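Local coordinates for protein ATP-dependent 6-phosphofructokinase subunit beta (Saccharomyces cerevisiae, PDB 3O8O) that catalyses the ATP-dependent phosphorylation of fructose 6-phosphate to fructose 1,6-bisphosphate, the first committing step of glycolysis, at residues G149-I154 / D162-A167; Y168-R173 / G202-L207; V194-R199 / H288-G293; S265-H270 / T281-L286. All coordinates share one frame; numbering follows the deposited sequence.

Contact 1 (G149-I154 / D162-A167); sequences GTVGSI and DATIGA
Gly152 and Ile165 run side by side as a single parallel bridge, their CA atoms 4.3 Å apart. Ile165 spans the bridge with both of its backbone polar groups: its N donates to Val151 O (3.1 Å, 163° at the hydrogen), and its O accepts from Ser153 N at 2.8 Å, by a more bent bond. Beyond the bridge, Ala167 CA directs its hydrogen at Ile154 O, 3.5 Å away. The 149-154 segment prolongs strand 146-151 of the large mixed sheet into the loop in which Ser153, Ile154 and Asp155 bind fructose 6-phosphate, Asp155 being the probable proton acceptor. From Thr164 to Ala167 the partner makes a type II beta turn; Gly166, at phi 104°, takes up a conformation suited to glycine and sits at the N-cap position of helix 167-187. Thr164 has its hydroxyl between the backbone N and the carbonyl carbon (chi1 45°), which directs OG1 at Ser153 O in a further hydrogen bond, modelled doubtfully short. The same torsion leaves CG2 against Val151 CG2. On the other side of the bridge the end of Ile165 meets a threonine methyl, CD1 to Thr150 CG2 at 3.9 Å, where Asn21 of helix 18-32 touches both residues. Ile154 lays its CG2 branch over Gly166 O (3.5 Å), while its longer branch leads away towards Met197 and Arg291.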
# COMPACT_ATOMS: atom_id res chain seq x y z
N GLY B 149 16.13 21.17 45.87
CA GLY B 149 17.36 20.91 45.19
C GLY B 149 17.21 19.87 44.12
O GLY B 149 16.36 18.96 44.20
N THR B 150 18.05 20.03 43.10
CA THR B 150 18.09 19.15 41.95
C THR B 150 19.60 18.99 41.75
O THR B 150 20.30 19.97 41.43
CB THR B 150 17.38 19.81 40.72
OG1 THR B 150 16.10 19.19 40.50
CG2 THR B 150 18.20 19.68 39.48
N VAL B 151 20.10 17.78 41.96
CA VAL B 151 21.54 17.53 41.84
C VAL B 151 21.99 17.15 40.44
O VAL B 151 21.64 16.10 39.90
CB VAL B 151 22.04 16.46 42.89
CG1 VAL B 151 21.08 15.30 42.95
CG2 VAL B 151 23.44 15.98 42.55
N GLY B 152 22.78 18.05 39.86
CA GLY B 152 23.31 17.83 38.54
C GLY B 152 24.81 17.79 38.63
O GLY B 152 25.46 18.73 39.09
N SER B 153 25.39 16.68 38.19
CA SER B 153 26.83 16.52 38.21
C SER B 153 27.23 15.28 37.42
O SER B 153 26.55 14.26 37.48
CB SER B 153 27.30 16.38 39.65
OG SER B 153 28.70 16.25 39.70
N ILE B 154 28.33 15.37 36.68
CA ILE B 154 28.77 14.20 35.92
C ILE B 154 29.43 13.13 36.78
O ILE B 154 29.57 11.98 36.34
CB ILE B 154 29.77 14.55 34.78
CG1 ILE B 154 30.99 15.27 35.33
CG2 ILE B 154 29.10 15.40 33.74
CD1 ILE B 154 32.08 15.45 34.29
N ASP B 162 20.85 7.54 43.05
CA ASP B 162 21.60 6.59 42.23
C ASP B 162 22.30 7.24 41.04
O ASP B 162 23.41 6.85 40.65
CB ASP B 162 20.68 5.49 41.75
CG ASP B 162 20.23 4.59 42.87
OD1 ASP B 162 21.08 4.28 43.73
OD2 ASP B 162 19.04 4.18 42.89
N ALA B 163 21.65 8.25 40.46
CA ALA B 163 22.22 8.93 39.30
C ALA B 163 22.10 10.44 39.35
O ALA B 163 21.01 10.96 39.48
CB ALA B 163 21.55 8.41 38.04
N THR B 164 23.22 11.14 39.25
CA THR B 164 23.15 12.59 39.24
C THR B 164 22.88 12.96 37.79
O THR B 164 23.30 12.26 36.87
CB THR B 164 24.47 13.25 39.68
OG1 THR B 164 25.58 12.60 39.04
CG2 THR B 164 24.62 13.17 41.20
N ILE B 165 22.16 14.05 37.58
CA ILE B 165 21.87 14.45 36.22
C ILE B 165 23.21 14.71 35.55
O ILE B 165 24.02 15.46 36.07
CB ILE B 165 21.01 15.74 36.17
CG1 ILE B 165 19.66 15.50 36.85
CG2 ILE B 165 20.77 16.15 34.73
CD1 ILE B 165 18.81 16.75 36.95
N GLY B 166 23.45 14.09 34.40
CA GLY B 166 24.70 14.31 33.68
C GLY B 166 25.70 13.18 33.79
O GLY B 166 26.62 13.07 32.97
N ALA B 167 25.54 12.34 34.81
CA ALA B 167 26.45 11.23 35.02
C ALA B 167 26.57 10.35 33.78
O ALA B 167 27.65 10.24 33.19
CB ALA B 167 25.98 10.41 36.19

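Contact 2 (Y168-R173 / G202-L207); sequences YSALDR and GWLALL
Tyr168 presents one ring face to the six-membered ring edge of Trp203 in a T-shaped stack, with centroids 4.9 Å apart and planes at 90°. Trp203 CH2 and CZ2 do the touching: CH2 lies 3.6 Å from Tyr168 CE2, towards the rim of the phenol, and CZ2 comes as near to Tyr168 CZ. With its CG anti to the backbone N (chi1 -175°), the indole reaches from the first turn of its helix across to the tyrosine. Replacing Tyr168 by an alanine would probably leave this edge of Trp203 without its aromatic cover and open a gap between the helix starts. Helices 167-187 and 203-212, which precede and follow strand 191-196 in the chain, pack here with their local axes 9.8 Å apart and a signed crossing angle of -49°. Nearer the axes Leu204 projects its CD2 methyl onto the first helix, 3.6 Å from Leu171 N and 3.9 Å from Ala170 CB. Leu171 in turn sets both branches against Leu207, CD2 at 3.7 Å and CD1 at 3.8 Å from Leu207 CB, the two side chains crossing at about a right angle. No hydrogen bond joins the segments. Helix 669-688 of the C-terminal, probably regulatory, domain touches this apolar layer through Pro669, Ile670 and Thr673, and Tyr298 makes a second edge-to-face pair with Tyr168.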
# COMPACT_ATOMS: atom_id res chain seq x y z
N TYR B 168 25.47 9.72 33.39
CA TYR B 168 25.50 8.85 32.22
C TYR B 168 25.92 9.55 30.93
O TYR B 168 26.47 8.90 30.03
CB TYR B 168 24.16 8.19 32.04
CG TYR B 168 23.96 7.08 33.03
CD1 TYR B 168 23.10 7.22 34.12
CD2 TYR B 168 24.62 5.87 32.86
CE1 TYR B 168 22.90 6.18 35.01
CE2 TYR B 168 24.43 4.82 33.73
CZ TYR B 168 23.57 4.97 34.81
OH TYR B 168 23.38 3.90 35.67
N SER B 169 25.67 10.85 30.82
CA SER B 169 26.08 11.57 29.63
C SER B 169 27.61 11.62 29.63
O SER B 169 28.25 11.40 28.61
CB SER B 169 25.52 13.00 29.63
OG SER B 169 24.11 13.01 29.47
N ALA B 170 28.18 11.91 30.79
CA ALA B 170 29.62 11.94 30.90
C ALA B 170 30.15 10.54 30.55
O ALA B 170 31.12 10.41 29.78
CB ALA B 170 30.00 12.31 32.30
N LEU B 171 29.51 9.51 31.09
CA LEU B 171 29.93 8.13 30.81
C LEU B 171 29.92 7.84 29.32
O LEU B 171 30.78 7.12 28.83
CB LEU B 171 29.01 7.13 31.53
CG LEU B 171 29.22 5.64 31.19
CD1 LEU B 171 30.65 5.24 31.52
CD2 LEU B 171 28.20 4.76 31.95
N ASP B 172 28.93 8.39 28.60
CA ASP B 172 28.79 8.24 27.14
C ASP B 172 29.99 8.91 26.47
O ASP B 172 30.65 8.34 25.60
CB ASP B 172 27.49 8.92 26.68
CG ASP B 172 27.23 8.75 25.18
OD1 ASP B 172 26.76 7.66 24.76
OD2 ASP B 172 27.51 9.71 24.44
N ARG B 173 30.27 10.13 26.88
CA ARG B 173 31.39 10.85 26.32
C ARG B 173 32.68 10.06 26.50
O ARG B 173 33.49 9.98 25.57
CB ARG B 173 31.51 12.22 26.99
CG ARG B 173 31.34 13.36 26.02
CD ARG B 173 30.02 13.21 25.26
NE ARG B 173 28.94 13.94 25.91
CZ ARG B 173 27.66 13.60 25.84
NH1 ARG B 173 27.30 12.53 25.15
NH2 ARG B 173 26.74 14.34 26.44
N GLY B 202 34.57 7.25 41.74
CA GLY B 202 35.12 6.42 40.69
C GLY B 202 34.05 5.76 39.86
O GLY B 202 34.32 4.82 39.09
N TRP B 203 32.82 6.24 40.01
CA TRP B 203 31.68 5.71 39.27
C TRP B 203 31.91 5.73 37.76
O TRP B 203 31.60 4.75 37.07
CB TRP B 203 30.41 6.50 39.59
CG TRP B 203 29.22 5.90 38.96
CD1 TRP B 203 28.50 4.82 39.40
CD2 TRP B 203 28.64 6.28 37.72
NE1 TRP B 203 27.50 4.51 38.51
CE2 TRP B 203 27.56 5.40 37.47
CE3 TRP B 203 28.92 7.29 36.79
CZ2 TRP B 203 26.77 5.50 36.33
CZ3 TRP B 203 28.13 7.38 35.66
CH2 TRP B 203 27.07 6.49 35.44
N LEU B 204 32.43 6.84 37.25
CA LEU B 204 32.73 7.00 35.84
C LEU B 204 33.83 6.06 35.35
O LEU B 204 33.68 5.42 34.30
CB LEU B 204 33.13 8.43 35.52
CG LEU B 204 31.99 9.44 35.46
CD1 LEU B 204 32.57 10.85 35.32
CD2 LEU B 204 31.06 9.13 34.30
N ALA B 205 34.93 5.97 36.10
CA ALA B 205 36.03 5.09 35.71
C ALA B 205 35.60 3.61 35.72
O ALA B 205 35.92 2.86 34.81
CB ALA B 205 37.22 5.29 36.65
N LEU B 206 34.87 3.20 36.75
CA LEU B 206 34.40 1.83 36.85
C LEU B 206 33.49 1.44 35.66
O LEU B 206 33.84 0.54 34.87
CB LEU B 206 33.67 1.64 38.18
CG LEU B 206 32.82 0.39 38.46
CD1 LEU B 206 33.64 -0.90 38.33
CD2 LEU B 206 32.25 0.54 39.86
N LEU B 207 32.33 2.12 35.54
CA LEU B 207 31.37 1.87 34.46
C LEU B 207 32.06 1.91 33.11
O LEU B 207 31.79 1.08 32.24
CB LEU B 207 30.26 2.91 34.47
CG LEU B 207 28.99 2.71 35.33
CD1 LEU B 207 28.20 1.45 34.89
CD2 LEU B 207 29.35 2.64 36.80

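Contact 3 (V194-R199 / H288-G293). With F6P (6-O-phosphono-beta-D-fructofuranose), chain K.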
# COMPACT_ATOMS: atom_id res chain seq x y z
N VAL B 194 44.05 6.08 30.20
CA VAL B 194 43.08 7.14 30.01
C VAL B 194 42.66 7.77 31.33
O VAL B 194 42.03 7.12 32.16
CB VAL B 194 41.82 6.61 29.28
CG1 VAL B 194 40.93 7.77 28.88
CG2 VAL B 194 42.23 5.81 28.06
N GLU B 195 43.01 9.03 31.52
CA GLU B 195 42.65 9.75 32.73
C GLU B 195 41.22 10.30 32.61
O GLU B 195 40.91 11.13 31.76
CB GLU B 195 43.60 10.91 32.97
CG GLU B 195 43.51 11.42 34.39
CD GLU B 195 43.94 12.87 34.49
OE1 GLU B 195 44.95 13.20 33.82
OE2 GLU B 195 43.26 13.64 35.22
N VAL B 196 40.36 9.84 33.50
CA VAL B 196 38.96 10.21 33.51
C VAL B 196 38.52 11.08 34.70
O VAL B 196 39.10 11.01 35.77
CB VAL B 196 38.12 8.91 33.46
CG1 VAL B 196 37.00 8.96 34.50
CG2 VAL B 196 37.61 8.70 32.04
N MET B 197 37.49 11.89 34.50
CA MET B 197 37.00 12.77 35.56
C MET B 197 36.26 12.02 36.64
O MET B 197 36.26 10.79 36.67
CB MET B 197 36.07 13.85 35.00
CG MET B 197 36.74 14.84 34.09
SD MET B 197 35.74 16.29 33.96
CE MET B 197 36.91 17.51 33.38
N GLY B 198 35.63 12.78 37.54
CA GLY B 198 34.88 12.17 38.61
C GLY B 198 35.24 12.73 39.98
O GLY B 198 34.66 12.33 41.00
N ARG B 199 36.19 13.65 40.00
CA ARG B 199 36.60 14.25 41.27
C ARG B 199 37.09 13.14 42.21
O ARG B 199 38.13 12.52 41.96
CB ARG B 199 35.42 14.98 41.89
CG ARG B 199 35.77 15.84 43.07
CD ARG B 199 34.54 16.61 43.55
NE ARG B 199 34.04 17.59 42.58
CZ ARG B 199 34.58 18.80 42.40
NH1 ARG B 199 35.63 19.17 43.11
NH2 ARG B 199 34.08 19.64 41.50
N HIS B 288 37.48 18.13 29.99
CA HIS B 288 36.10 18.57 29.87
C HIS B 288 35.18 18.06 28.75
O HIS B 288 33.99 18.33 28.79
CB HIS B 288 36.06 20.10 29.88
CG HIS B 288 36.64 20.70 31.12
ND1 HIS B 288 38.00 20.77 31.35
CD2 HIS B 288 36.04 21.20 32.23
CE1 HIS B 288 38.21 21.29 32.55
NE2 HIS B 288 37.04 21.56 33.10
N VAL B 289 35.69 17.34 27.76
CA VAL B 289 34.77 16.85 26.74
C VAL B 289 33.77 16.00 27.51
O VAL B 289 32.67 15.72 27.04
CB VAL B 289 35.44 15.95 25.63
CG1 VAL B 289 36.69 16.61 25.08
CG2 VAL B 289 35.72 14.58 26.17
N GLN B 290 34.16 15.58 28.70
CA GLN B 290 33.29 14.76 29.53
C GLN B 290 32.14 15.61 30.08
O GLN B 290 31.11 15.09 30.49
CB GLN B 290 34.08 14.15 30.68
CG GLN B 290 35.25 13.28 30.22
CD GLN B 290 36.15 12.86 31.37
OE1 GLN B 290 35.82 11.95 32.14
NE2 GLN B 290 37.29 13.53 31.49
N ARG B 291 32.33 16.93 30.06
CA ARG B 291 31.33 17.86 30.57
C ARG B 291 30.42 18.40 29.48
O ARG B 291 29.31 18.85 29.76
CB ARG B 291 32.04 19.02 31.27
CG ARG B 291 32.67 18.63 32.59
CD ARG B 291 31.64 18.66 33.71
NE ARG B 291 31.34 20.04 34.08
CZ ARG B 291 32.22 20.84 34.65
NH1 ARG B 291 33.45 20.40 34.93
NH2 ARG B 291 31.89 22.10 34.93
N GLY B 292 30.89 18.34 28.24
CA GLY B 292 30.13 18.84 27.11
C GLY B 292 29.18 17.84 26.48
O GLY B 292 28.89 16.77 27.04
N GLY B 293 28.70 18.19 25.29
CA GLY B 293 27.77 17.32 24.61
C GLY B 293 26.34 17.49 25.10
O GLY B 293 26.08 18.03 26.18
O1 F6P K . 32.02 19.19 39.11
C1 F6P K . 32.96 18.13 39.25
C2 F6P K . 33.97 18.19 38.10
O2 F6P K . 33.34 18.05 36.83
C3 F6P K . 35.03 17.10 38.22
O3 F6P K . 34.65 15.89 37.55
C4 F6P K . 36.28 17.84 37.63
O4 F6P K . 37.51 17.27 38.08
C5 F6P K . 36.03 19.30 38.11
O5 F6P K . 34.61 19.44 38.08
C6 F6P K . 36.53 20.35 37.15
O6 F6P K . 36.20 21.60 37.75
P F6P K . 36.61 22.81 36.77
O1P F6P K . 35.78 22.69 35.54
O2P F6P K . 36.27 24.21 37.48
O3P F6P K . 38.18 22.73 36.36
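The His288 imidazole carries the Met197 CE methyl squarely over one face, 3.8 Å from the ring centroid and 5° off the normal, a CH-pi contact. At its edge the ring meets the phosphate of the substrate, NE2 donating to O1P of F6P at 3.0 Å. The Gln290 amide holds the backbone of the other segment: Met197 N donates to an in-plane lone pair of Gln290 OE1 (2.9 Å, nearly straight), and Gln290 NE2 goes to Gly287 O, so both ends of the amide are engaged and its flip is fixed. Met197, with its chain extended beyond CG, runs past this amide to reach the histidine. Gly198 N donates to the sugar O3 of F6P at 3.3 Å, and Arg199 brings its guanidinium edge to O1 of F6P. Arg291, bent at chi2 and chi3, gives a weak bond from NH1 to O1P of F6P, while its NH2 forms a salt bridge with Asp14. The 194-199 segment thus holds a sugar hydroxyl and the 288-293 segment the phosphate. Strand 191-196 lies between strands 248-253 and 281-285 of a parallel sheet, the second segment leads from strand 281-285 to helix 297-316, and Ile174 of helix 167-187 touches both Val196 and Gln290.

Contact 4 (S265-H270 / T281-L286); sequences SPSDVH and TRITTL. With F6P (6-O-phosphono-beta-D-fructofuranose), chain I.
Helix 266-275, opened by a capping box, packs against strand 281-285, outermost in this chain's small parallel sheet, Pro266 and His270 facing Ile283 and Thr281. In the box Asp268 N donates to Ser265 OG (2.9 Å) and Ser265 N to Asp268 OD2. The local axes run almost antiparallel, at 164° and 8.8 Å apart. Ile283 drives its CD1 end into the first turn, 3.9 Å from Pro266 CB and 3.7 Å from His270 CB. At chi1 171° the His270 ring extends opposite its backbone N, toward the strand, where NE2 donates to Thr281 O at 3.2 Å. The bond lies in the ring plane but comes from above the carbonyl plane. Arg282 NH1 reaches the same oxygen from the opposite face, at 2.9 Å, and also makes a salt bridge with Asp280. On the far side of the strand Arg282 offers NE and NH2 to phosphate oxygens O1P and O2P of F6P in weak bonds, in a site shared with subunit alpha. Replacing Arg282 by a leucine would probably leave Asp280 without its salt-bridge mate and the phosphate with fewer donors. Thr281 O links the helix to the phosphate-binding arginine, and its two donors would probably polarise the carbonyl.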
# COMPACT_ATOMS: atom_id res chain seq x y z
N SER B 265 48.73 8.70 40.08
CA SER B 265 48.56 9.46 38.86
C SER B 265 48.69 8.63 37.60
O SER B 265 49.22 7.51 37.64
CB SER B 265 49.62 10.55 38.78
OG SER B 265 50.74 10.11 38.01
N PRO B 266 48.22 9.16 36.46
CA PRO B 266 48.30 8.45 35.19
C PRO B 266 49.78 8.19 34.92
O PRO B 266 50.16 7.11 34.46
CB PRO B 266 47.70 9.44 34.21
CG PRO B 266 46.66 10.08 35.02
CD PRO B 266 47.38 10.36 36.32
N SER B 267 50.60 9.19 35.21
CA SER B 267 52.03 9.06 35.00
C SER B 267 52.49 7.84 35.77
O SER B 267 53.16 6.96 35.22
CB SER B 267 52.74 10.29 35.52
OG SER B 267 52.22 11.43 34.89
N ASP B 268 52.12 7.80 37.04
CA ASP B 268 52.50 6.68 37.89
C ASP B 268 52.24 5.35 37.20
O ASP B 268 53.09 4.44 37.22
CB ASP B 268 51.75 6.74 39.23
CG ASP B 268 52.09 7.99 40.04
OD1 ASP B 268 53.21 8.54 39.87
OD2 ASP B 268 51.23 8.40 40.86
N VAL B 269 51.08 5.23 36.58
CA VAL B 269 50.71 3.99 35.89
C VAL B 269 51.44 3.83 34.54
O VAL B 269 51.76 2.71 34.13
CB VAL B 269 49.19 3.91 35.67
CG1 VAL B 269 48.80 2.52 35.23
CG2 VAL B 269 48.46 4.28 36.97
N HIS B 270 51.69 4.96 33.87
CA HIS B 270 52.39 4.96 32.58
C HIS B 270 53.78 4.37 32.77
O HIS B 270 54.14 3.41 32.08
CB HIS B 270 52.50 6.40 32.05
CG HIS B 270 53.37 6.54 30.84
ND1 HIS B 270 54.70 6.90 30.92
CD2 HIS B 270 53.12 6.34 29.52
CE1 HIS B 270 55.22 6.92 29.70
NE2 HIS B 270 54.29 6.58 28.84
N THR B 281 53.51 3.00 25.65
CA THR B 281 52.39 3.57 26.37
C THR B 281 52.21 5.06 26.17
O THR B 281 53.18 5.79 25.96
CB THR B 281 52.53 3.27 27.86
OG1 THR B 281 52.53 1.85 28.06
CG2 THR B 281 51.39 3.89 28.65
N ARG B 282 50.95 5.48 26.20
CA ARG B 282 50.57 6.88 26.03
C ARG B 282 49.51 7.21 27.07
O ARG B 282 48.71 6.33 27.46
CB ARG B 282 50.01 7.13 24.64
CG ARG B 282 50.98 6.94 23.51
CD ARG B 282 52.02 8.01 23.54
NE ARG B 282 52.93 7.88 22.41
CZ ARG B 282 53.72 6.83 22.22
NH1 ARG B 282 53.70 5.82 23.09
NH2 ARG B 282 54.51 6.77 21.15
N ILE B 283 49.50 8.46 27.51
CA ILE B 283 48.52 8.93 28.49
C ILE B 283 47.53 9.83 27.78
O ILE B 283 47.90 10.66 26.96
CB ILE B 283 49.19 9.75 29.63
CG1 ILE B 283 49.97 8.81 30.56
CG2 ILE B 283 48.13 10.50 30.42
CD1 ILE B 283 50.65 9.54 31.73
N THR B 284 46.25 9.65 28.10
CA THR B 284 45.20 10.45 27.49
C THR B 284 44.36 11.10 28.57
O THR B 284 43.84 10.41 29.45
CB THR B 284 44.25 9.57 26.66
OG1 THR B 284 44.99 8.82 25.69
CG2 THR B 284 43.27 10.44 25.95
N THR B 285 44.24 12.42 28.55
CA THR B 285 43.40 13.05 29.55
C THR B 285 42.22 13.70 28.85
O THR B 285 42.33 14.79 28.27
CB THR B 285 44.17 14.06 30.39
OG1 THR B 285 45.22 13.39 31.09
CG2 THR B 285 43.25 14.70 31.42
N LEU B 286 41.09 13.01 28.90
CA LEU B 286 39.86 13.47 28.27
C LEU B 286 39.48 14.88 28.67
O LEU B 286 39.08 15.69 27.83
CB LEU B 286 38.73 12.49 28.60
CG LEU B 286 39.02 11.04 28.21
CD1 LEU B 286 37.70 10.22 28.24
CD2 LEU B 286 39.68 11.00 26.81
O1 F6P I . 51.07 10.74 12.29
C1 F6P I . 51.37 11.98 12.89
C2 F6P I . 50.89 12.01 14.34
O2 F6P I . 49.49 11.71 14.42
C3 F6P I . 51.23 13.40 14.94
O3 F6P I . 50.11 14.29 14.96
C4 F6P I . 51.76 13.06 16.34
O4 F6P I . 52.68 14.05 16.81
C5 F6P I . 52.40 11.66 16.13
O5 F6P I . 51.62 11.03 15.10
C6 F6P I . 52.34 10.83 17.42
O6 F6P I . 52.94 9.55 17.18
P F6P I . 52.84 8.70 18.56
O1P F6P I . 51.85 8.94 19.63
O2P F6P I . 53.47 7.22 18.51
O3P F6P I . 51.60 7.99 17.81

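How the contacts relate
Contacts 1 and 3 supply residues of one fructose 6-phosphate pocket, and contact 2 packs behind it, the Leu204 side chain about 6 Å from the ligand. Ile154 of contact 1 joins them: its CB is 3.4 Å from Ala170 CB of contact 2, and its CD1 is 3.3 Å from Arg291 CD of contact 3. Contacts 2 and 3, with centres about 8 Å apart, are also tied by a probable hydrogen bond from Arg173 NE to Gly292 O. Contact 4 shares the small parallel sheet with contact 3, where Glu195 N and Thr284 O form a probable hydrogen bond, but its Arg282 serves a different fructose 6-phosphate. The two sites are therefore connected through neighbouring strands 191-196 and 281-285.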